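Protein CsuE (Acinetobacter baumannii, PDB 6FJY) serves as the tip adhesin subunit of archaic chaperone-usher Csu pili, probably helping the bacterium attach to surfaces and form biofilms. Local coordinates at residues 201-206 with 284-289; 216-221 with 254-259; 241-246 with 300-305; 248-253 with 261-266. One frame throughout, in Å; residues are numbered along the deposited sequence.

Contact 1 of 4, residues 201-206 with 284-289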
# COMPACT_ATOMS: atom_id res chain seq x y z
N PRO D 201 -0.01 -35.08 -19.32
CA PRO D 201 -0.37 -33.96 -18.46
C PRO D 201 0.81 -33.54 -17.59
O PRO D 201 1.73 -34.31 -17.32
CB PRO D 201 -1.53 -34.50 -17.62
CG PRO D 201 -1.41 -35.98 -17.69
CD PRO D 201 -0.80 -36.29 -19.03
N VAL D 202 0.77 -32.28 -17.17
CA VAL D 202 1.84 -31.65 -16.42
C VAL D 202 1.27 -31.13 -15.11
O VAL D 202 0.32 -30.34 -15.11
CB VAL D 202 2.49 -30.49 -17.22
CG1 VAL D 202 3.62 -29.85 -16.43
CG2 VAL D 202 2.95 -30.96 -18.59
N GLN D 203 1.85 -31.57 -14.00
CA GLN D 203 1.53 -31.00 -12.69
C GLN D 203 2.56 -29.91 -12.41
O GLN D 203 3.77 -30.18 -12.36
CB GLN D 203 1.53 -32.09 -11.61
CG GLN D 203 0.91 -31.64 -10.29
CD GLN D 203 0.90 -32.73 -9.22
OE1 GLN D 203 1.54 -32.59 -8.17
NE2 GLN D 203 0.16 -33.80 -9.47
N SER D 204 2.08 -28.67 -12.25
CA SER D 204 2.93 -27.55 -11.86
C SER D 204 2.36 -26.86 -10.62
O SER D 204 1.54 -27.45 -9.90
CB SER D 204 3.09 -26.55 -13.01
OG SER D 204 3.93 -25.46 -12.65
N SER D 205 2.77 -25.63 -10.36
CA SER D 205 2.31 -24.92 -9.18
C SER D 205 2.51 -23.42 -9.36
O SER D 205 3.31 -22.97 -10.19
CB SER D 205 3.03 -25.42 -7.92
OG SER D 205 4.41 -25.08 -7.91
N MET D 206 1.75 -22.66 -8.58
CA MET D 206 1.92 -21.22 -8.43
C MET D 206 2.24 -20.92 -6.97
O MET D 206 1.83 -21.65 -6.07
CB MET D 206 0.66 -20.45 -8.86
CG MET D 206 0.37 -20.52 -10.34
SD MET D 206 -1.22 -19.82 -10.75
CE MET D 206 -1.16 -18.46 -9.66
N VAL D 284 -0.98 -26.17 -6.37
CA VAL D 284 -0.66 -27.24 -7.30
C VAL D 284 -1.80 -27.36 -8.30
O VAL D 284 -2.98 -27.23 -7.94
CB VAL D 284 -0.39 -28.56 -6.56
CG1 VAL D 284 -0.17 -29.71 -7.54
CG2 VAL D 284 0.81 -28.40 -5.66
N PHE D 285 -1.46 -27.60 -9.56
CA PHE D 285 -2.46 -27.67 -10.61
C PHE D 285 -1.94 -28.53 -11.74
O PHE D 285 -0.73 -28.73 -11.91
CB PHE D 285 -2.86 -26.27 -11.11
CG PHE D 285 -1.77 -25.54 -11.85
CD1 PHE D 285 -0.86 -24.75 -11.17
CD2 PHE D 285 -1.69 -25.61 -13.24
CE1 PHE D 285 0.13 -24.06 -11.86
CE2 PHE D 285 -0.71 -24.92 -13.93
CZ PHE D 285 0.21 -24.15 -13.24
N THR D 286 -2.89 -29.05 -12.52
CA THR D 286 -2.59 -29.99 -13.59
C THR D 286 -3.15 -29.44 -14.89
O THR D 286 -4.32 -29.07 -14.96
CB THR D 286 -3.18 -31.36 -13.30
OG1 THR D 286 -2.57 -31.90 -12.12
CG2 THR D 286 -2.91 -32.29 -14.45
N THR D 287 -2.30 -29.39 -15.91
CA THR D 287 -2.66 -28.93 -17.24
C THR D 287 -2.77 -30.16 -18.14
O THR D 287 -1.77 -30.84 -18.39
CB THR D 287 -1.61 -27.94 -17.77
OG1 THR D 287 -1.33 -26.96 -16.76
CG2 THR D 287 -2.11 -27.24 -19.01
N LYS D 288 -3.98 -30.45 -18.60
CA LYS D 288 -4.27 -31.64 -19.40
C LYS D 288 -4.72 -31.24 -20.80
O LYS D 288 -5.26 -30.16 -21.02
CB LYS D 288 -5.36 -32.50 -18.75
CG LYS D 288 -5.08 -33.01 -17.35
CD LYS D 288 -6.36 -33.60 -16.72
CE LYS D 288 -6.12 -34.01 -15.25
NZ LYS D 288 -7.36 -34.49 -14.57
N ILE D 289 -4.51 -32.16 -21.74
CA ILE D 289 -5.00 -32.04 -23.11
C ILE D 289 -6.36 -32.73 -23.22
O ILE D 289 -6.71 -33.60 -22.42
CB ILE D 289 -3.98 -32.63 -24.12
CG1 ILE D 289 -2.60 -32.02 -23.91
CG2 ILE D 289 -4.42 -32.40 -25.56
CD1 ILE D 289 -2.43 -30.65 -24.52

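Contact 2 of 4, residues 216-221 with 254-259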
# COMPACT_ATOMS: atom_id res chain seq x y z
N TYR D 216 -7.20 -13.28 -0.37
CA TYR D 216 -7.38 -13.01 -1.79
C TYR D 216 -7.99 -14.23 -2.44
O TYR D 216 -7.96 -15.34 -1.90
CB TYR D 216 -6.06 -12.66 -2.48
CG TYR D 216 -5.01 -13.72 -2.28
CD1 TYR D 216 -4.17 -13.66 -1.18
CD2 TYR D 216 -4.88 -14.79 -3.16
CE1 TYR D 216 -3.21 -14.62 -0.96
CE2 TYR D 216 -3.91 -15.77 -2.95
CZ TYR D 216 -3.08 -15.66 -1.84
OH TYR D 216 -2.12 -16.61 -1.60
N TYR D 217 -8.53 -14.00 -3.63
CA TYR D 217 -8.99 -15.05 -4.52
C TYR D 217 -8.08 -15.09 -5.75
O TYR D 217 -7.61 -14.05 -6.22
CB TYR D 217 -10.43 -14.81 -4.96
CG TYR D 217 -11.47 -14.98 -3.85
CD1 TYR D 217 -11.86 -16.24 -3.43
CD2 TYR D 217 -12.07 -13.87 -3.26
CE1 TYR D 217 -12.82 -16.40 -2.43
CE2 TYR D 217 -13.02 -14.02 -2.26
CZ TYR D 217 -13.39 -15.28 -1.85
OH TYR D 217 -14.33 -15.44 -0.87
N VAL D 218 -7.82 -16.30 -6.24
CA VAL D 218 -7.03 -16.53 -7.44
C VAL D 218 -7.96 -17.12 -8.49
O VAL D 218 -8.54 -18.19 -8.29
CB VAL D 218 -5.85 -17.47 -7.18
CG1 VAL D 218 -4.90 -17.45 -8.35
CG2 VAL D 218 -5.12 -17.08 -5.92
N SER D 219 -8.09 -16.43 -9.61
CA SER D 219 -8.90 -16.91 -10.73
C SER D 219 -8.04 -17.00 -11.99
O SER D 219 -7.03 -16.31 -12.14
CB SER D 219 -10.10 -16.01 -10.98
OG SER D 219 -10.97 -16.01 -9.86
N LEU D 220 -8.48 -17.87 -12.90
CA LEU D 220 -7.84 -18.04 -14.20
C LEU D 220 -8.89 -17.86 -15.28
O LEU D 220 -9.99 -18.43 -15.19
CB LEU D 220 -7.18 -19.42 -14.34
CG LEU D 220 -6.06 -19.83 -13.36
CD1 LEU D 220 -5.49 -21.16 -13.78
CD2 LEU D 220 -4.96 -18.79 -13.27
N ASN D 221 -8.57 -17.06 -16.29
CA ASN D 221 -9.47 -16.83 -17.40
C ASN D 221 -9.46 -18.05 -18.32
O ASN D 221 -8.94 -19.11 -17.97
CB ASN D 221 -9.10 -15.54 -18.13
CG ASN D 221 -7.87 -15.69 -19.01
OD1 ASN D 221 -7.01 -16.54 -18.78
ND2 ASN D 221 -7.79 -14.87 -20.04
N ASP D 254 -11.72 -30.78 -10.29
CA ASP D 254 -12.28 -29.45 -10.10
C ASP D 254 -11.60 -28.48 -11.05
O ASP D 254 -10.37 -28.36 -11.06
CB ASP D 254 -12.10 -29.00 -8.65
CG ASP D 254 -13.11 -29.63 -7.72
OD1 ASP D 254 -14.01 -30.33 -8.22
OD2 ASP D 254 -12.99 -29.42 -6.49
N ARG D 255 -12.39 -27.79 -11.87
CA ARG D 255 -11.81 -26.85 -12.82
C ARG D 255 -11.39 -25.56 -12.10
O ARG D 255 -12.11 -25.05 -11.25
CB ARG D 255 -12.82 -26.54 -13.92
CG ARG D 255 -12.17 -25.90 -15.10
CD ARG D 255 -13.14 -25.60 -16.21
NE ARG D 255 -12.44 -24.97 -17.34
CZ ARG D 255 -12.47 -23.67 -17.58
NH1 ARG D 255 -13.18 -22.87 -16.80
NH2 ARG D 255 -11.81 -23.17 -18.62
N TRP D 256 -10.20 -25.06 -12.45
CA TRP D 256 -9.68 -23.78 -11.96
C TRP D 256 -9.97 -22.73 -13.02
O TRP D 256 -9.28 -22.66 -14.04
CB TRP D 256 -8.18 -23.86 -11.66
CG TRP D 256 -7.63 -22.73 -10.91
CD1 TRP D 256 -8.33 -21.64 -10.44
CD2 TRP D 256 -6.28 -22.55 -10.50
NE1 TRP D 256 -7.48 -20.80 -9.76
CE2 TRP D 256 -6.21 -21.34 -9.78
CE3 TRP D 256 -5.11 -23.30 -10.66
CZ2 TRP D 256 -5.02 -20.85 -9.24
CZ3 TRP D 256 -3.92 -22.82 -10.12
CH2 TRP D 256 -3.89 -21.60 -9.42
N GLY D 257 -11.01 -21.94 -12.78
CA GLY D 257 -11.41 -20.86 -13.66
C GLY D 257 -11.68 -19.61 -12.84
O GLY D 257 -10.94 -19.28 -11.92
N SER D 258 -12.77 -18.94 -13.18
CA SER D 258 -13.23 -17.76 -12.46
C SER D 258 -14.61 -18.04 -11.86
O SER D 258 -15.13 -19.16 -11.92
CB SER D 258 -13.28 -16.53 -13.37
OG SER D 258 -14.20 -16.72 -14.43
N GLY D 259 -15.19 -17.00 -11.27
CA GLY D 259 -16.47 -17.10 -10.60
C GLY D 259 -16.52 -18.20 -9.56
O GLY D 259 -15.83 -18.14 -8.54

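Contact 3 of 4, residues 241-246 with 300-305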
# COMPACT_ATOMS: atom_id res chain seq x y z
N THR D 241 -4.72 -23.73 -36.32
CA THR D 241 -4.97 -24.96 -35.59
C THR D 241 -5.08 -24.65 -34.10
O THR D 241 -4.45 -23.73 -33.58
CB THR D 241 -3.85 -25.97 -35.81
OG1 THR D 241 -3.38 -25.87 -37.16
CG2 THR D 241 -4.36 -27.38 -35.56
N PHE D 242 -5.90 -25.44 -33.41
CA PHE D 242 -6.11 -25.29 -31.98
C PHE D 242 -5.95 -26.63 -31.28
O PHE D 242 -6.40 -27.66 -31.78
CB PHE D 242 -7.49 -24.72 -31.68
CG PHE D 242 -7.66 -23.31 -32.15
CD1 PHE D 242 -7.08 -22.26 -31.45
CD2 PHE D 242 -8.41 -23.02 -33.27
CE1 PHE D 242 -7.24 -20.96 -31.87
CE2 PHE D 242 -8.58 -21.72 -33.69
CZ PHE D 242 -7.99 -20.69 -32.99
N LEU D 243 -5.31 -26.59 -30.12
CA LEU D 243 -5.14 -27.76 -29.25
C LEU D 243 -5.86 -27.46 -27.94
O LEU D 243 -5.36 -26.70 -27.11
CB LEU D 243 -3.66 -28.05 -29.03
CG LEU D 243 -3.35 -29.19 -28.07
CD1 LEU D 243 -4.12 -30.43 -28.50
CD2 LEU D 243 -1.86 -29.46 -28.06
N LYS D 244 -7.04 -28.05 -27.76
CA LYS D 244 -7.85 -27.77 -26.58
C LYS D 244 -7.21 -28.35 -25.33
O LYS D 244 -6.58 -29.41 -25.36
CB LYS D 244 -9.26 -28.36 -26.76
CG LYS D 244 -10.05 -27.75 -27.91
CD LYS D 244 -11.34 -28.51 -28.18
CE LYS D 244 -12.07 -27.93 -29.39
NZ LYS D 244 -13.31 -28.68 -29.73
N TYR D 245 -7.37 -27.64 -24.21
CA TYR D 245 -6.81 -28.09 -22.94
C TYR D 245 -7.64 -27.54 -21.79
O TYR D 245 -8.59 -26.78 -21.99
CB TYR D 245 -5.34 -27.68 -22.83
CG TYR D 245 -5.16 -26.21 -22.54
CD1 TYR D 245 -5.16 -25.28 -23.56
CD2 TYR D 245 -4.99 -25.76 -21.23
CE1 TYR D 245 -5.00 -23.93 -23.29
CE2 TYR D 245 -4.83 -24.42 -20.95
CZ TYR D 245 -4.84 -23.51 -21.98
OH TYR D 245 -4.68 -22.17 -21.71
N ASP D 246 -7.27 -27.93 -20.57
CA ASP D 246 -7.82 -27.29 -19.38
C ASP D 246 -6.79 -27.39 -18.26
O ASP D 246 -5.73 -28.00 -18.41
CB ASP D 246 -9.16 -27.90 -18.97
CG ASP D 246 -10.15 -26.86 -18.43
OD1 ASP D 246 -9.82 -26.18 -17.44
OD2 ASP D 246 -11.25 -26.72 -19.00
N GLY D 300 2.60 -29.63 -33.78
CA GLY D 300 3.74 -28.74 -33.75
C GLY D 300 3.94 -28.01 -32.43
O GLY D 300 4.15 -28.64 -31.39
N THR D 301 3.88 -26.68 -32.48
CA THR D 301 4.08 -25.82 -31.31
C THR D 301 2.84 -24.96 -31.11
O THR D 301 2.51 -24.13 -31.96
CB THR D 301 5.33 -24.95 -31.47
OG1 THR D 301 5.28 -23.87 -30.53
CG2 THR D 301 5.45 -24.39 -32.88
N TYR D 302 2.17 -25.16 -29.98
CA TYR D 302 0.93 -24.47 -29.67
C TYR D 302 1.09 -23.69 -28.37
O TYR D 302 1.77 -24.12 -27.44
CB TYR D 302 -0.23 -25.45 -29.54
CG TYR D 302 -0.57 -26.21 -30.80
CD1 TYR D 302 0.23 -27.25 -31.24
CD2 TYR D 302 -1.71 -25.90 -31.53
CE1 TYR D 302 -0.08 -27.95 -32.39
CE2 TYR D 302 -2.03 -26.59 -32.68
CZ TYR D 302 -1.21 -27.62 -33.10
OH TYR D 302 -1.52 -28.31 -34.25
N GLN D 303 0.43 -22.53 -28.31
CA GLN D 303 0.61 -21.63 -27.18
C GLN D 303 -0.71 -20.99 -26.79
O GLN D 303 -1.62 -20.84 -27.60
CB GLN D 303 1.64 -20.54 -27.49
CG GLN D 303 3.06 -21.04 -27.51
CD GLN D 303 4.04 -19.94 -27.81
OE1 GLN D 303 3.65 -18.80 -28.07
NE2 GLN D 303 5.33 -20.26 -27.77
N ASP D 304 -0.79 -20.62 -25.51
CA ASP D 304 -1.88 -19.80 -24.99
C ASP D 304 -1.36 -19.01 -23.80
O ASP D 304 -0.35 -19.35 -23.19
CB ASP D 304 -3.09 -20.65 -24.58
CG ASP D 304 -4.37 -19.83 -24.48
OD1 ASP D 304 -4.40 -18.70 -25.04
OD2 ASP D 304 -5.33 -20.30 -23.83
N THR D 305 -2.08 -17.94 -23.47
CA THR D 305 -1.72 -17.12 -22.32
C THR D 305 -2.94 -16.96 -21.43
O THR D 305 -3.96 -16.39 -21.85
CB THR D 305 -1.18 -15.76 -22.77
OG1 THR D 305 -0.16 -15.96 -23.75
CG2 THR D 305 -0.58 -15.01 -21.60

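Contact 4 of 4, residues 248-253 with 261-266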
# COMPACT_ATOMS: atom_id res chain seq x y z
N PHE D 248 -6.50 -28.01 -13.91
CA PHE D 248 -7.23 -28.63 -12.81
C PHE D 248 -6.49 -28.42 -11.50
O PHE D 248 -5.27 -28.55 -11.44
CB PHE D 248 -7.47 -30.12 -13.10
CG PHE D 248 -8.34 -30.35 -14.30
CD1 PHE D 248 -7.80 -30.62 -15.54
CD2 PHE D 248 -9.72 -30.24 -14.19
CE1 PHE D 248 -8.61 -30.81 -16.64
CE2 PHE D 248 -10.54 -30.42 -15.28
CZ PHE D 248 -9.99 -30.71 -16.51
N LYS D 249 -7.26 -28.12 -10.44
CA LYS D 249 -6.70 -27.96 -9.10
C LYS D 249 -6.10 -29.27 -8.61
O LYS D 249 -6.72 -30.33 -8.75
CB LYS D 249 -7.78 -27.48 -8.12
CG LYS D 249 -8.60 -26.26 -8.54
CD LYS D 249 -9.57 -25.85 -7.41
CE LYS D 249 -10.69 -24.95 -7.92
NZ LYS D 249 -11.68 -24.58 -6.85
N ASN D 250 -4.89 -29.20 -8.06
CA ASN D 250 -4.16 -30.34 -7.48
C ASN D 250 -4.18 -31.48 -8.50
O ASN D 250 -3.89 -31.24 -9.68
CB ASN D 250 -4.76 -30.68 -6.12
CG ASN D 250 -4.72 -29.49 -5.15
OD1 ASN D 250 -3.67 -28.89 -4.91
ND2 ASN D 250 -5.88 -29.15 -4.61
N SER D 251 -4.50 -32.72 -8.11
CA SER D 251 -4.60 -33.84 -9.04
C SER D 251 -6.05 -34.25 -9.27
O SER D 251 -6.33 -35.42 -9.55
CB SER D 251 -3.81 -35.05 -8.53
OG SER D 251 -2.43 -34.76 -8.40
N SER D 252 -6.99 -33.31 -9.17
CA SER D 252 -8.41 -33.60 -9.14
C SER D 252 -9.09 -33.19 -10.45
O SER D 252 -8.43 -32.91 -11.46
CB SER D 252 -9.06 -32.91 -7.93
OG SER D 252 -9.01 -31.50 -8.05
N ASN D 253 -10.42 -33.17 -10.44
CA ASN D 253 -11.24 -32.81 -11.59
C ASN D 253 -11.90 -31.45 -11.43
O ASN D 253 -12.61 -31.01 -12.34
CB ASN D 253 -12.32 -33.87 -11.84
CG ASN D 253 -11.76 -35.17 -12.38
OD1 ASN D 253 -10.71 -35.19 -13.02
ND2 ASN D 253 -12.48 -36.26 -12.13
N GLU D 261 -15.38 -21.15 -9.87
CA GLU D 261 -14.22 -22.02 -10.01
C GLU D 261 -12.93 -21.38 -9.50
O GLU D 261 -11.84 -21.90 -9.76
CB GLU D 261 -14.03 -22.44 -11.46
CG GLU D 261 -15.17 -23.27 -12.02
CD GLU D 261 -15.00 -23.52 -13.50
OE1 GLU D 261 -14.11 -22.90 -14.12
OE2 GLU D 261 -15.76 -24.35 -14.05
N ARG D 262 -13.03 -20.27 -8.77
CA ARG D 262 -11.86 -19.59 -8.24
C ARG D 262 -11.27 -20.41 -7.09
O ARG D 262 -11.75 -21.49 -6.73
CB ARG D 262 -12.23 -18.18 -7.78
CG ARG D 262 -13.28 -18.14 -6.70
CD ARG D 262 -13.74 -16.72 -6.40
NE ARG D 262 -14.81 -16.70 -5.40
CZ ARG D 262 -15.41 -15.60 -4.96
NH1 ARG D 262 -15.06 -14.41 -5.44
NH2 ARG D 262 -16.37 -15.69 -4.05
N TRP D 263 -10.20 -19.87 -6.51
CA TRP D 263 -9.45 -20.58 -5.47
C TRP D 263 -9.05 -19.55 -4.43
O TRP D 263 -8.27 -18.63 -4.73
CB TRP D 263 -8.23 -21.27 -6.07
CG TRP D 263 -7.69 -22.41 -5.27
CD1 TRP D 263 -7.98 -22.71 -3.97
CD2 TRP D 263 -6.76 -23.41 -5.72
NE1 TRP D 263 -7.29 -23.84 -3.58
CE2 TRP D 263 -6.53 -24.29 -4.63
CE3 TRP D 263 -6.10 -23.64 -6.92
CZ2 TRP D 263 -5.67 -25.39 -4.72
CZ3 TRP D 263 -5.23 -24.73 -7.01
CH2 TRP D 263 -5.03 -25.59 -5.92
N SER D 264 -9.58 -19.69 -3.22
CA SER D 264 -9.29 -18.73 -2.16
C SER D 264 -8.02 -19.14 -1.43
O SER D 264 -7.64 -20.31 -1.42
CB SER D 264 -10.45 -18.63 -1.18
OG SER D 264 -10.49 -19.75 -0.32
N SER D 265 -7.37 -18.14 -0.82
CA SER D 265 -6.27 -18.36 0.13
C SER D 265 -6.58 -19.54 1.06
O SER D 265 -6.80 -19.35 2.26
CB SER D 265 -6.02 -17.10 0.96
OG SER D 265 -6.32 -15.92 0.23
N LEU D 266 -6.61 -20.75 0.49
CA LEU D 266 -6.95 -22.00 1.17
C LEU D 266 -5.87 -23.02 0.83
O LEU D 266 -5.17 -23.51 1.72
CB LEU D 266 -8.34 -22.48 0.74
CG LEU D 266 -8.83 -23.92 0.96
CD1 LEU D 266 -10.31 -23.90 1.34
CD2 LEU D 266 -8.62 -24.78 -0.28

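Contact 1 of 4, residues 201-206 with 284-289
One face of the Phe285 ring lies against the backbone at Ser204, with Ser204 CA over it. The backbone N of Met206 sits at the ring edge, in its plane. Met206 CG approaches the ring obliquely, 3.9 Å from Phe285 CE1. Its sulfur makes a Met-aromatic contact, Met206 SD lying 5.3 Å from the centroid of the Phe285 ring. The Phe285 CG stands between its own backbone N and carbonyl carbon (chi1 68°), which swings the ring across to the neighbouring strand. The side chain of Phe285 also touches Val188 and Ile247.

Gln203 and Val284 meet on the other face of the sheet. There the extended Gln203 chain lies across the valine, with Gln203 CG 3.5 Å from Val284 CG1. Thr286 OG1 on this face is bonded to Asn250 O.

Four backbone bonds join the strands. Val202 and Thr287 exchange one pair, and Ser204 and Phe285 the other. Ser204 N meets Phe285 O at 2.8 Å, nearly in line with the C=O bond. Gln203 with Thr286, between them, and Ser205 with Val284, just beyond, are non-hydrogen-bonded pairs. This is a twisted antiparallel strand pair of the Ig-like beta sandwich in the Spore Coat Protein U domain.

Contact 2 of 4, residues 216-221 with 254-259
Leu220 packs over one face of the Trp256 indole, where a strand of the Ig-like beta sandwich meets the loop that runs from strand 242-249 to strand 263-264. This is the tight, buried part of the contact. Leu220 CG stands 3.8 Å from the centroid of the five-membered ring of Trp256, almost on the ring normal, as a CH-pi contact. Leu220 CD1 reaches farther over the indole, 3.6 Å from Trp256 CD2. Val218 adds a methyl group. Its CG1 stands anti to the backbone N (chi1 -168°), which brings it to the benzene side of the indole, 3.5 Å from Trp256 CZ2.

The indole also has a polar tie. Trp256 NE1 donates to Val218 O at 3.2 Å, and the N-H points nearly straight at the oxygen (173°). The oxygen lies in the ring plane, but the nitrogen sits well above the carbonyl plane. This bond helps to fix the rotation of the indole. The indole also meets Met206 and stands edge-to-face with Trp263.

The contact is looser toward solvent, at exposed Ser258. Ser258 CB comes only to 4.0 Å from Ser219 CB. Ser258 N and Leu220 O are near each other, but their angle is poor and no hydrogen bond forms. Between the two parts, Leu220 N donates to Gly257 O at 3.0 Å, from above that carbonyl's plane.

Contact 3 of 4, residues 241-246 with 300-305
Strands 242-249 and 302-311 face each other here across the inside of the Ig-like beta sandwich. No backbone hydrogen bond joins the two segments, and the contact is made mainly by side chains. The short strand segments are 7.6 Å apart at closest approach, their directions 54° apart. The Tyr302 ring lies between them. Leu243 CB lies over one of its faces, 3.8 Å from Tyr302 CD2, in a CH-pi contact. Thr241 comes to the ring from the edge. Its methyl CG2 touches the hydroxyl end, 3.3 Å from Tyr302 OH. Phe242 N also lies at that edge, near the ring plane.

The second bridge is polar and buried. Tyr245 OH donates to Asp304 OD2 at 2.9 Å. The oxygen is met on its anti side, 25° out of the carboxylate plane, and it lies near the plane of the tyrosine ring. The Tyr245 ring and the carboxylate stand steeply to each other, at 77°. The other carboxylate oxygen, Asp304 OD1, accepts from Leu224 N, and two bonds therefore hold this buried group.

Strand 302-311 also takes part in assembly. Residues Gln303 to Thr305 pair in a parallel ladder with a strand of the CsuC chaperone, consistent with donor-strand complementation. Val110 of CsuC packs on Tyr245, and Ser111 OG of CsuC bonds to Asp304 O and Thr305 OG1.

Contact 4 of 4, residues 248-253 with 261-266
The Lys249 chain lies over one face of the Trp263 indole. Lys249 CB is 3.9 Å from Trp263 CZ3, and further along Lys249 CD is 4.1 Å from Trp263 CD2. The two side chains run past each other in opposite directions. The methylene at CB makes a CH-pi contact with the six-membered ring. The ammonium group stands high above the five-membered ring, and Lys249 NZ donates to Arg262 O at 3.1 Å. Its distance from the five-membered ring is long, at most a weak cation-pi attraction. The chain is extended beyond CG, which carries NZ out to this backbone oxygen.

Asn250 meets the indole at its edge. Asn250 OD1 lies near the ring plane, 3.7 Å from Trp263 CH2. The amide and the indole are almost perpendicular, at 89°.

A second shell positions these groups. Lys249 opens a type II' beta turn that ends at Ser252. Lys249 O takes two bonds from that residue, from Ser252 N at 3.0 Å and from Ser252 OG at 2.7 Å. Asn250 O accepts from Thr286 OG1, while the backbones of Asn250 and Trp263 pair with Val284 and Val218 respectively. The indole is held by Trp256 and Tyr283, each edge-to-face with it. Ser264 and Ser265 next to it pack on the CsuC chaperone. The contact thus joins the turned end of strand 242-249 to the short strand 263-264, a packing of lysine on tryptophan at the surface of the Ig-like beta sandwich.

Overall arrangement
All four contacts lie in one Ig-like domain, within the Spore Coat Protein U range. Contacts 2 and 4 are closest, with centres about 8 Å apart. Contacts 3 and 4 are farthest, at about 22 Å. Contact 1 is about 11 Å from contact 4 and 15 Å from contact 3. Strand 242-249 serves contacts 3 and 4 and neighbours strand 279-289 of contact 1. Along the chain, contacts 2 and 4 fall between the segments of contact 1 and cross each other. Contact 3 crosses contacts 1 and 2 and encloses contact 4. A salt bridge from Arg255 to Asp246 ties contact 2 to contact 3. The alternating segments tie loop 254-259 and the strands around it into one domain, whose strand 302-311 also binds CsuC.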